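Local coordinates for protein bacteriocin (Pseudomonas syringae pv. tomato, PDB 4FZL) that is a colicin M-like bacteriocin that degrades the peptidoglycan precursor lipid II, probably by a metal-dependent phosphatase activity, at residues Phe114-Val119 with Ser161-Leu165; Ala151-Gly155 with Leu165-Thr169; Asn194-Asn200 with Phe221-Glu227. One frame throughout, in Å; residues are numbered along the deposited sequence.

Contact 1: residues Phe114-Val119 with Ser161-Leu165; sequences FPIQNV and SWLTL. With CA (calcium ion), chain C.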
loop_
_atom_site.group_PDB
_atom_site.type_symbol
_atom_site.label_atom_id
_atom_site.label_comp_id
_atom_site.label_asym_id
_atom_site.label_seq_id
_atom_site.Cartn_x
_atom_site.Cartn_y
_atom_site.Cartn_z
ATOM N N PHE A 114 2.030 -0.434 6.948
ATOM C CA PHE A 114 2.396 0.325 5.779
ATOM C C PHE A 114 3.296 1.457 6.267
ATOM O O PHE A 114 2.823 2.479 6.639
ATOM C CB PHE A 114 1.186 0.896 5.032
ATOM C CG PHE A 114 1.446 1.280 3.587
ATOM C CD1 PHE A 114 2.690 1.402 3.035
ATOM C CD2 PHE A 114 0.406 1.564 2.766
ATOM C CE1 PHE A 114 2.876 1.730 1.723
ATOM C CE2 PHE A 114 0.571 1.962 1.465
ATOM C CZ PHE A 114 1.833 2.047 0.941
ATOM N N PRO A 115 4.605 1.198 6.381
ATOM C CA PRO A 115 5.480 2.245 6.965
ATOM C C PRO A 115 5.270 3.610 6.282
ATOM O O PRO A 115 5.205 3.662 5.035
ATOM C CB PRO A 115 6.887 1.691 6.755
ATOM C CG PRO A 115 6.631 0.180 6.726
ATOM C CD PRO A 115 5.351 -0.014 5.992
ATOM N N ILE A 116 5.211 4.681 7.066
ATOM C CA ILE A 116 4.842 5.963 6.431
ATOM C C ILE A 116 5.776 6.349 5.266
ATOM O O ILE A 116 5.344 6.974 4.299
ATOM C CB ILE A 116 4.699 7.068 7.545
ATOM C CG1 ILE A 116 3.903 8.272 7.050
ATOM C CG2 ILE A 116 6.083 7.523 8.067
ATOM C CD1 ILE A 116 3.457 9.252 8.134
ATOM N N GLN A 117 7.055 6.031 5.441
ATOM C CA GLN A 117 8.004 6.365 4.420
ATOM C C GLN A 117 7.829 5.590 3.069
ATOM O O GLN A 117 8.294 6.003 2.043
ATOM C CB GLN A 117 9.420 6.241 4.993
ATOM C CG GLN A 117 9.839 4.822 5.221
ATOM C CD GLN A 117 9.562 4.281 6.622
ATOM O OE1 GLN A 117 8.714 4.791 7.339
ATOM N NE2 GLN A 117 10.305 3.240 7.009
ATOM N N ASN A 118 7.058 4.486 3.117
ATOM C CA ASN A 118 6.746 3.705 1.943
ATOM C C ASN A 118 5.529 4.188 1.164
ATOM O O ASN A 118 5.359 3.772 0.004
ATOM C CB ASN A 118 6.534 2.238 2.255
ATOM C CG ASN A 118 7.781 1.534 2.796
ATOM O OD1 ASN A 118 8.827 2.153 2.940
ATOM N ND2 ASN A 118 7.624 0.251 3.202
ATOM N N VAL A 119 4.769 5.109 1.721
ATOM C CA VAL A 119 3.525 5.498 1.096
ATOM C C VAL A 119 3.761 6.390 -0.126
ATOM O O VAL A 119 3.035 6.312 -1.103
ATOM C CB VAL A 119 2.647 6.199 2.137
ATOM C CG1 VAL A 119 1.367 6.794 1.477
ATOM C CG2 VAL A 119 2.306 5.210 3.281
ATOM N N SER A 161 -0.636 4.091 -4.013
ATOM C CA SER A 161 -0.936 4.035 -2.572
ATOM C C SER A 161 -2.423 4.330 -2.326
ATOM O O SER A 161 -3.059 3.870 -1.352
ATOM C CB SER A 161 -0.043 4.989 -1.751
ATOM O OG SER A 161 1.299 4.437 -1.808
ATOM N N TRP A 162 -2.940 5.221 -3.160
ATOM C CA TRP A 162 -4.354 5.511 -3.103
ATOM C C TRP A 162 -5.206 4.253 -3.274
ATOM O O TRP A 162 -6.272 4.152 -2.696
ATOM C CB TRP A 162 -4.724 6.591 -4.131
ATOM C CG TRP A 162 -6.165 6.950 -4.114
ATOM C CD1 TRP A 162 -6.840 7.791 -3.241
ATOM C CD2 TRP A 162 -7.167 6.440 -5.044
ATOM N NE1 TRP A 162 -8.216 7.792 -3.540
ATOM C CE2 TRP A 162 -8.453 7.009 -4.637
ATOM C CE3 TRP A 162 -7.118 5.572 -6.130
ATOM C CZ2 TRP A 162 -9.639 6.692 -5.299
ATOM C CZ3 TRP A 162 -8.300 5.292 -6.801
ATOM C CH2 TRP A 162 -9.529 5.845 -6.407
ATOM N N LEU A 163 -4.818 3.351 -4.129
ATOM C CA LEU A 163 -5.595 2.133 -4.347
ATOM C C LEU A 163 -5.741 1.347 -3.074
ATOM O O LEU A 163 -6.783 0.698 -2.832
ATOM C CB LEU A 163 -4.916 1.271 -5.404
ATOM C CG LEU A 163 -4.992 1.741 -6.843
ATOM C CD1 LEU A 163 -4.129 0.986 -7.839
ATOM C CD2 LEU A 163 -6.460 1.900 -7.300
ATOM N N THR A 164 -4.728 1.445 -2.214
ATOM C CA THR A 164 -4.704 0.708 -0.966
ATOM C C THR A 164 -5.372 1.507 0.168
ATOM O O THR A 164 -6.136 0.933 0.946
ATOM C CB THR A 164 -3.244 0.419 -0.572
ATOM O OG1 THR A 164 -2.626 -0.394 -1.604
ATOM C CG2 THR A 164 -3.190 -0.225 0.787
ATOM N N LEU A 165 -5.084 2.806 0.255
ATOM C CA LEU A 165 -5.471 3.667 1.403
ATOM C C LEU A 165 -6.662 4.614 1.178
ATOM O O LEU A 165 -7.327 5.050 2.124
ATOM C CB LEU A 165 -4.281 4.562 1.756
ATOM C CG LEU A 165 -3.068 3.780 2.316
ATOM C CD1 LEU A 165 -1.904 4.738 2.536
ATOM C CD2 LEU A 165 -3.437 2.986 3.587
HETATM CA CA CA C . -8.693 5.249 3.871
HETATM O O HOH W 1 -10.360 5.941 2.167
HETATM O O HOH W 2 -9.190 3.464 3.086
#

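Contact 2: residues Ala151-Gly155 with Leu165-Thr169; sequences AYDVG and LGNIT. With CA (calcium ion), chain C; EDO (1,2-ethanediol), chain K.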
loop_
_atom_site.group_PDB
_atom_site.type_symbol
_atom_site.label_atom_id
_atom_site.label_comp_id
_atom_site.label_asym_id
_atom_site.label_seq_id
_atom_site.Cartn_x
_atom_site.Cartn_y
_atom_site.Cartn_z
ATOM N N ALA A 151 -7.374 15.572 6.662
ATOM C CA ALA A 151 -7.600 14.537 5.673
ATOM C C ALA A 151 -6.699 14.755 4.513
ATOM O O ALA A 151 -6.432 15.905 4.125
ATOM C CB ALA A 151 -9.067 14.528 5.207
ATOM N N TYR A 152 -6.283 13.658 3.896
ATOM C CA TYR A 152 -5.395 13.743 2.769
ATOM C C TYR A 152 -5.710 12.657 1.757
ATOM O O TYR A 152 -5.737 11.502 2.078
ATOM C CB TYR A 152 -3.949 13.581 3.224
ATOM C CG TYR A 152 -2.895 14.037 2.230
ATOM C CD1 TYR A 152 -2.632 15.400 2.028
ATOM C CD2 TYR A 152 -2.175 13.116 1.495
ATOM C CE1 TYR A 152 -1.663 15.802 1.128
ATOM C CE2 TYR A 152 -1.202 13.513 0.613
ATOM C CZ TYR A 152 -0.980 14.866 0.423
ATOM O OH TYR A 152 -0.019 15.303 -0.428
ATOM N N ASP A 153 -5.863 13.082 0.505
ATOM C CA ASP A 153 -6.108 12.170 -0.610
ATOM C C ASP A 153 -4.733 11.755 -1.115
ATOM O O ASP A 153 -3.984 12.510 -1.791
ATOM C CB ASP A 153 -6.933 12.876 -1.669
ATOM C CG ASP A 153 -7.294 11.986 -2.851
ATOM O OD1 ASP A 153 -6.552 11.031 -3.159
ATOM O OD2 ASP A 153 -8.359 12.242 -3.437
ATOM N N VAL A 154 -4.393 10.514 -0.829
ATOM C CA VAL A 154 -3.108 10.015 -1.099
ATOM C C VAL A 154 -2.801 10.039 -2.616
ATOM O O VAL A 154 -1.667 10.063 -3.066
ATOM C CB VAL A 154 -3.074 8.575 -0.514
ATOM C CG1 VAL A 154 -1.885 7.930 -0.956
ATOM C CG2 VAL A 154 -3.174 8.636 0.983
ATOM N N GLY A 155 -3.893 10.031 -3.392
ATOM C CA GLY A 155 -3.777 10.175 -4.803
ATOM C C GLY A 155 -3.183 11.472 -5.262
ATOM O O GLY A 155 -2.709 11.510 -6.377
ATOM N N LEU A 165 -5.084 2.806 0.255
ATOM C CA LEU A 165 -5.471 3.667 1.403
ATOM C C LEU A 165 -6.662 4.614 1.178
ATOM O O LEU A 165 -7.327 5.050 2.124
ATOM C CB LEU A 165 -4.281 4.562 1.756
ATOM C CG LEU A 165 -3.068 3.780 2.316
ATOM C CD1 LEU A 165 -1.904 4.738 2.536
ATOM C CD2 LEU A 165 -3.437 2.986 3.587
ATOM N N GLY A 166 -6.871 5.035 -0.082
ATOM C CA GLY A 166 -7.862 6.047 -0.335
ATOM C C GLY A 166 -7.474 7.377 0.348
ATOM O O GLY A 166 -6.353 7.899 0.154
ATOM N N ASN A 167 -8.389 7.950 1.124
ATOM C CA ASN A 167 -8.036 9.066 1.985
ATOM C C ASN A 167 -7.505 8.542 3.303
ATOM O O ASN A 167 -7.863 7.480 3.699
ATOM C CB ASN A 167 -9.257 9.945 2.268
ATOM C CG ASN A 167 -9.830 10.546 1.009
ATOM O OD1 ASN A 167 -9.081 10.927 0.069
ATOM N ND2 ASN A 167 -11.143 10.622 0.942
ATOM N N ILE A 168 -6.593 9.286 3.892
ATOM C CA ILE A 168 -6.118 8.982 5.215
ATOM C C ILE A 168 -6.159 10.274 6.008
ATOM O O ILE A 168 -6.456 11.335 5.483
ATOM C CB ILE A 168 -4.694 8.410 5.140
ATOM C CG1 ILE A 168 -3.648 9.340 4.547
ATOM C CG2 ILE A 168 -4.642 7.063 4.443
ATOM C CD1 ILE A 168 -2.226 8.846 4.581
ATOM N N THR A 169 -5.824 10.178 7.260
ATOM C CA THR A 169 -5.721 11.373 8.119
ATOM C C THR A 169 -4.253 11.441 8.525
ATOM O O THR A 169 -3.656 10.476 8.998
ATOM C CB THR A 169 -6.659 11.284 9.278
ATOM O OG1 THR A 169 -8.038 11.020 8.884
ATOM C CG2 THR A 169 -6.587 12.552 10.208
HETATM CA CA CA C . -8.693 5.249 3.871
HETATM C C1 EDO K . -4.367 17.511 -0.660
HETATM O O1 EDO K . -4.975 18.265 0.390
HETATM C C2 EDO K . -4.896 16.065 -0.585
HETATM O O2 EDO K . -6.155 15.930 -0.024
HETATM O O HOH W 1 -10.360 5.941 2.167
HETATM O O HOH W 2 -9.190 3.464 3.086
#

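Contact 3: residues Asn194-Asn200 with Phe221-Glu227; sequences NDVYDAN and FTSYSIE. With CA (calcium ion), chain C; EDO (1,2-ethanediol), chain I.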
loop_
_atom_site.group_PDB
_atom_site.type_symbol
_atom_site.label_atom_id
_atom_site.label_comp_id
_atom_site.label_asym_id
_atom_site.label_seq_id
_atom_site.Cartn_x
_atom_site.Cartn_y
_atom_site.Cartn_z
ATOM N N ASN A 194 -4.028 5.251 11.811
ATOM C CA ASN A 194 -4.349 3.939 11.219
ATOM C C ASN A 194 -5.543 4.107 10.242
ATOM O O ASN A 194 -6.441 4.951 10.461
ATOM C CB ASN A 194 -4.761 2.966 12.312
ATOM C CG ASN A 194 -3.631 2.627 13.256
ATOM O OD1 ASN A 194 -2.467 2.885 13.030
ATOM N ND2 ASN A 194 -4.006 2.004 14.362
ATOM N N ASP A 195 -5.581 3.258 9.221
ATOM C CA ASP A 195 -6.611 3.309 8.150
ATOM C C ASP A 195 -7.318 1.955 8.062
ATOM O O ASP A 195 -6.676 0.908 8.035
ATOM C CB ASP A 195 -5.967 3.683 6.863
ATOM C CG ASP A 195 -6.963 4.250 5.815
ATOM O OD1 ASP A 195 -7.594 5.343 5.991
ATOM O OD2 ASP A 195 -7.034 3.638 4.729
ATOM N N VAL A 196 -8.642 1.982 8.006
ATOM C CA VAL A 196 -9.386 0.746 7.872
ATOM C C VAL A 196 -9.446 0.353 6.399
ATOM O O VAL A 196 -9.885 1.174 5.539
ATOM C CB VAL A 196 -10.737 0.865 8.432
ATOM C CG1 VAL A 196 -11.641 -0.355 8.090
ATOM C CG2 VAL A 196 -10.542 1.089 9.936
ATOM N N TYR A 197 -9.013 -0.888 6.109
ATOM C CA TYR A 197 -9.122 -1.446 4.784
ATOM C C TYR A 197 -10.433 -2.254 4.688
ATOM O O TYR A 197 -10.561 -3.287 5.308
ATOM C CB TYR A 197 -7.930 -2.360 4.493
ATOM C CG TYR A 197 -7.886 -2.877 3.098
ATOM C CD1 TYR A 197 -7.260 -2.142 2.107
ATOM C CD2 TYR A 197 -8.481 -4.042 2.747
ATOM C CE1 TYR A 197 -7.042 -2.616 0.818
ATOM C CE2 TYR A 197 -8.427 -4.507 1.471
ATOM C CZ TYR A 197 -7.682 -3.825 0.499
ATOM O OH TYR A 197 -7.663 -4.305 -0.748
ATOM N N ASP A 198 -11.396 -1.728 3.960
ATOM C CA ASP A 198 -12.637 -2.463 3.664
ATOM C C ASP A 198 -12.404 -3.435 2.526
ATOM O O ASP A 198 -12.124 -3.018 1.385
ATOM C CB ASP A 198 -13.749 -1.479 3.296
ATOM C CG ASP A 198 -15.126 -2.158 3.115
ATOM O OD1 ASP A 198 -16.095 -1.389 3.088
ATOM O OD2 ASP A 198 -15.229 -3.416 2.968
ATOM N N ALA A 199 -12.373 -4.728 2.868
ATOM C CA ALA A 199 -11.967 -5.805 1.956
ATOM C C ALA A 199 -13.138 -6.354 1.116
ATOM O O ALA A 199 -13.000 -7.257 0.296
ATOM C CB ALA A 199 -11.284 -6.929 2.713
ATOM N N ASN A 200 -14.294 -5.714 1.207
ATOM C CA ASN A 200 -15.409 -6.095 0.314
ATOM C C ASN A 200 -14.988 -5.738 -1.099
ATOM O O ASN A 200 -14.643 -4.586 -1.353
ATOM C CB ASN A 200 -16.703 -5.388 0.740
ATOM C CG ASN A 200 -17.920 -5.834 -0.080
ATOM O OD1 ASN A 200 -17.827 -6.167 -1.248
ATOM N ND2 ASN A 200 -19.068 -5.826 0.549
ATOM N N PHE A 221 -13.863 -12.622 2.692
ATOM C CA PHE A 221 -12.944 -11.516 2.970
ATOM C C PHE A 221 -13.146 -11.089 4.422
ATOM O O PHE A 221 -14.266 -11.213 5.039
ATOM C CB PHE A 221 -13.222 -10.360 2.037
ATOM C CG PHE A 221 -14.599 -9.768 2.203
ATOM C CD1 PHE A 221 -14.851 -8.768 3.131
ATOM C CD2 PHE A 221 -15.611 -10.174 1.356
ATOM C CE1 PHE A 221 -16.108 -8.198 3.239
ATOM C CE2 PHE A 221 -16.875 -9.633 1.466
ATOM C CZ PHE A 221 -17.124 -8.638 2.416
ATOM N N THR A 222 -12.067 -10.516 4.992
ATOM C CA THR A 222 -12.166 -9.858 6.309
ATOM C C THR A 222 -11.419 -8.548 6.230
ATOM O O THR A 222 -10.247 -8.500 5.843
ATOM C CB THR A 222 -11.583 -10.726 7.437
ATOM O OG1 THR A 222 -12.247 -11.998 7.388
ATOM C CG2 THR A 222 -11.825 -10.075 8.831
ATOM N N SER A 223 -12.136 -7.477 6.564
ATOM C CA SER A 223 -11.551 -6.137 6.625
ATOM C C SER A 223 -10.533 -6.114 7.772
ATOM O O SER A 223 -10.563 -6.939 8.688
ATOM C CB SER A 223 -12.693 -5.102 6.828
ATOM O OG SER A 223 -13.531 -5.140 5.654
ATOM N N TYR A 224 -9.671 -5.121 7.766
ATOM C CA TYR A 224 -8.585 -5.061 8.701
ATOM C C TYR A 224 -8.025 -3.652 8.799
ATOM O O TYR A 224 -8.343 -2.778 7.969
ATOM C CB TYR A 224 -7.513 -6.080 8.275
ATOM C CG TYR A 224 -6.887 -5.828 6.895
ATOM C CD1 TYR A 224 -5.834 -4.932 6.745
ATOM C CD2 TYR A 224 -7.390 -6.437 5.737
ATOM C CE1 TYR A 224 -5.256 -4.791 5.495
ATOM C CE2 TYR A 224 -6.839 -6.206 4.469
ATOM C CZ TYR A 224 -5.763 -5.389 4.387
ATOM O OH TYR A 224 -5.195 -5.140 3.157
ATOM N N SER A 225 -7.130 -3.466 9.760
ATOM C CA SER A 225 -6.502 -2.175 10.062
ATOM C C SER A 225 -5.149 -2.162 9.356
ATOM O O SER A 225 -4.373 -3.098 9.450
ATOM C CB SER A 225 -6.418 -2.032 11.599
ATOM O OG SER A 225 -5.619 -0.911 11.951
ATOM N N ILE A 226 -4.827 -1.000 8.762
ATOM C CA ILE A 226 -3.542 -0.718 8.228
ATOM C C ILE A 226 -2.905 0.314 9.182
ATOM O O ILE A 226 -3.364 1.465 9.307
ATOM C CB ILE A 226 -3.572 -0.218 6.764
ATOM C CG1 ILE A 226 -4.170 -1.287 5.842
ATOM C CG2 ILE A 226 -2.161 0.145 6.259
ATOM C CD1 ILE A 226 -4.089 -0.990 4.376
ATOM N N GLU A 227 -1.793 -0.096 9.808
ATOM C CA GLU A 227 -1.004 0.778 10.669
ATOM C C GLU A 227 -0.008 1.501 9.841
ATOM O O GLU A 227 0.603 0.876 8.965
ATOM C CB GLU A 227 -0.325 -0.034 11.772
ATOM C CG GLU A 227 -1.319 -0.752 12.608
ATOM C CD GLU A 227 -0.780 -1.508 13.792
ATOM O OE1 GLU A 227 0.432 -1.569 13.988
ATOM O OE2 GLU A 227 -1.622 -1.977 14.563
HETATM CA CA CA C . -8.693 5.249 3.871
HETATM C C1 EDO I . -17.921 -11.316 4.880
HETATM O O1 EDO I . -16.677 -11.045 5.581
HETATM C C2 EDO I . -17.694 -12.003 3.510
HETATM O O2 EDO I . -16.734 -12.992 3.634
HETATM O O HOH W 2 -9.190 3.464 3.086
HETATM O O HOH W 1 -10.360 5.941 2.167
#

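Contact 1: residues Phe114-Val119 with Ser161-Leu165
Phe114 and Leu165 meet in the buried interior, where residues 114-119 pack against the last turn of helix 159-165. From the Leu165 backbone, CB leads toward the other segment and carries CG to 4.1 Å from Phe114 CD2. There the chain forks: CD1 passes between two neighbours, 3.9 Å from Phe114 CE2 and 4.0 Å from Val119 CG1, while CD2 lies 4.2 Å from Phe114 CD2, with Ile226 also against the side chain. A branched aliphatic side chain suits this place because one methyl can touch both the ring and the valine while the other stays against the ring. The ring is covered on one face by Val119 CG2 of its own segment, 3.7 Å above the plane and over the centre. Phe114 reaches the helix because its CG stands anti to the backbone N (chi1 -160°).

The one polar link is short. Ser161 OG donates to Val119 O at 2.7 Å, in the carbonyl plane and on a lone pair, which satisfies the buried carbonyl of Val119; serine is small enough to do this from within a helix. While its side chain is held in the core, Leu165 offers its backbone O to the calcium ion: a helix C-terminus feeding a metal site.

Contact 2: residues Ala151-Gly155 with Leu165-Thr169
Tyr152 and Ile168 form the hydrogen-bonded pair of an antiparallel beta ladder, with strands 142-153 and 167-178 joined by helix 159-165. Tyr152 N gives to Ile168 O at 2.8 Å, and Ile168 N returns a straighter bond to Tyr152 O (3.0 Å, 166°). Beyond them the ladder frays: Val154 N reaches Gly166 O only through a weak bond.

The tight part lies on the face that carries Tyr152 and Ile168. Ile168 CG1 sits between the backbone N and the carbonyl carbon; this chi1 of 61° puts it 3.7 Å from Val154 CG2, and the extended chi2 keeps CD1 at the same distance, the two side chains crossing at about a right angle. Beta-branched residues suit this buried spot, where bulk is needed close to the backbone. The Tyr152 ring turns away from the partner strand, and its hydroxyl is hydrogen-bonded to Asp157.

The other face, with Ala151, Asp153, Asn167 and Thr169, is more exposed and more loosely filled. Here Asn167 OD1 merely rests against Asp153 CB at 3.4 Å, the amide and carboxylate planes being 72° apart. Asp153 turns its carboxylate to its own chain, OD1 accepting from Gly155 N in an Asx turn.

Gly166 takes a positive phi, readily accessible to glycine, as the chain leaves the helix. Calcium is bound on both sides of this turn, by Leu165 O at 2.2 Å and by Asn167 O at 2.4 Å.

Contact 3: residues Asn194-Asn200 with Phe221-Glu227
An antiparallel beta ladder between the end of strand 184-197 and strand 224-227 carries the acidic ligand of the calcium site, Asp195. Its backbone is paired with Ile226 by two hydrogen bonds, Asp195 N to Ile226 O and Ile226 N to Asp195 O. A chi1 of -160° swings the carboxylate beside its own carbonyl carbon and out to the metal, which it binds through both oxygens, OD1 at 2.4 Å and OD2 at 2.5 Å. Aspartate suits the place: it is short, and its two oxygens supply charge for the ion.

On the same face, Tyr197 and Tyr224 lie side by side and point the same way. Their rings are nearly parallel (21°) but slid apart, so that Tyr224 OH stands 3.4 Å above the centre of the Tyr197 ring, while Tyr197 CB makes a CH-pi contact 3.8 Å from the Tyr224 centroid. That hydroxyl is held by Ala100 O of helix 96-106. In the backbone of the same pair, Tyr197 N donates to Tyr224 O at 2.7 Å, almost in line with the carbonyl.

Past the strands, side chains replace the ladder. Ser223 OG accepts from Ala199 N at 3.0 Å, and Asp198 OD2 takes Asn200 N in an Asx turn. Asn200 CA lies over one face of the Phe221 ring, 3.7 Å from its centroid, a second CH-pi contact; a flat aromatic face can accept the CA-H of Asn200 against it. Thus a beta ladder that presents a bidentate carboxylate is followed, past its last pair Tyr197-Tyr224, by an Asx turn in one chain segment.

The calcium ion ties the three contacts together. Contacts 1 and 2 share Leu165 and have centres about 9 Å apart; contact 3 lies about 13 Å from the centre of contact 1 and 14 Å from that of contact 2. Around the metal, Asp195 OD2 comes within 3.0 Å of Leu165 O and Asp195 OD1 within 3.1 Å of Asn167 O, so the carboxylate of one ladder faces the carbonyls of the turn. Phe114 CB packs 3.6 Å from Ile226 CG2, joining contacts 1 and 3, and Ser161 CB lies 3.6 Å from Val154 CG1, joining contacts 1 and 2. Strands 167-178 and 184-197 are neighbours in one sheet.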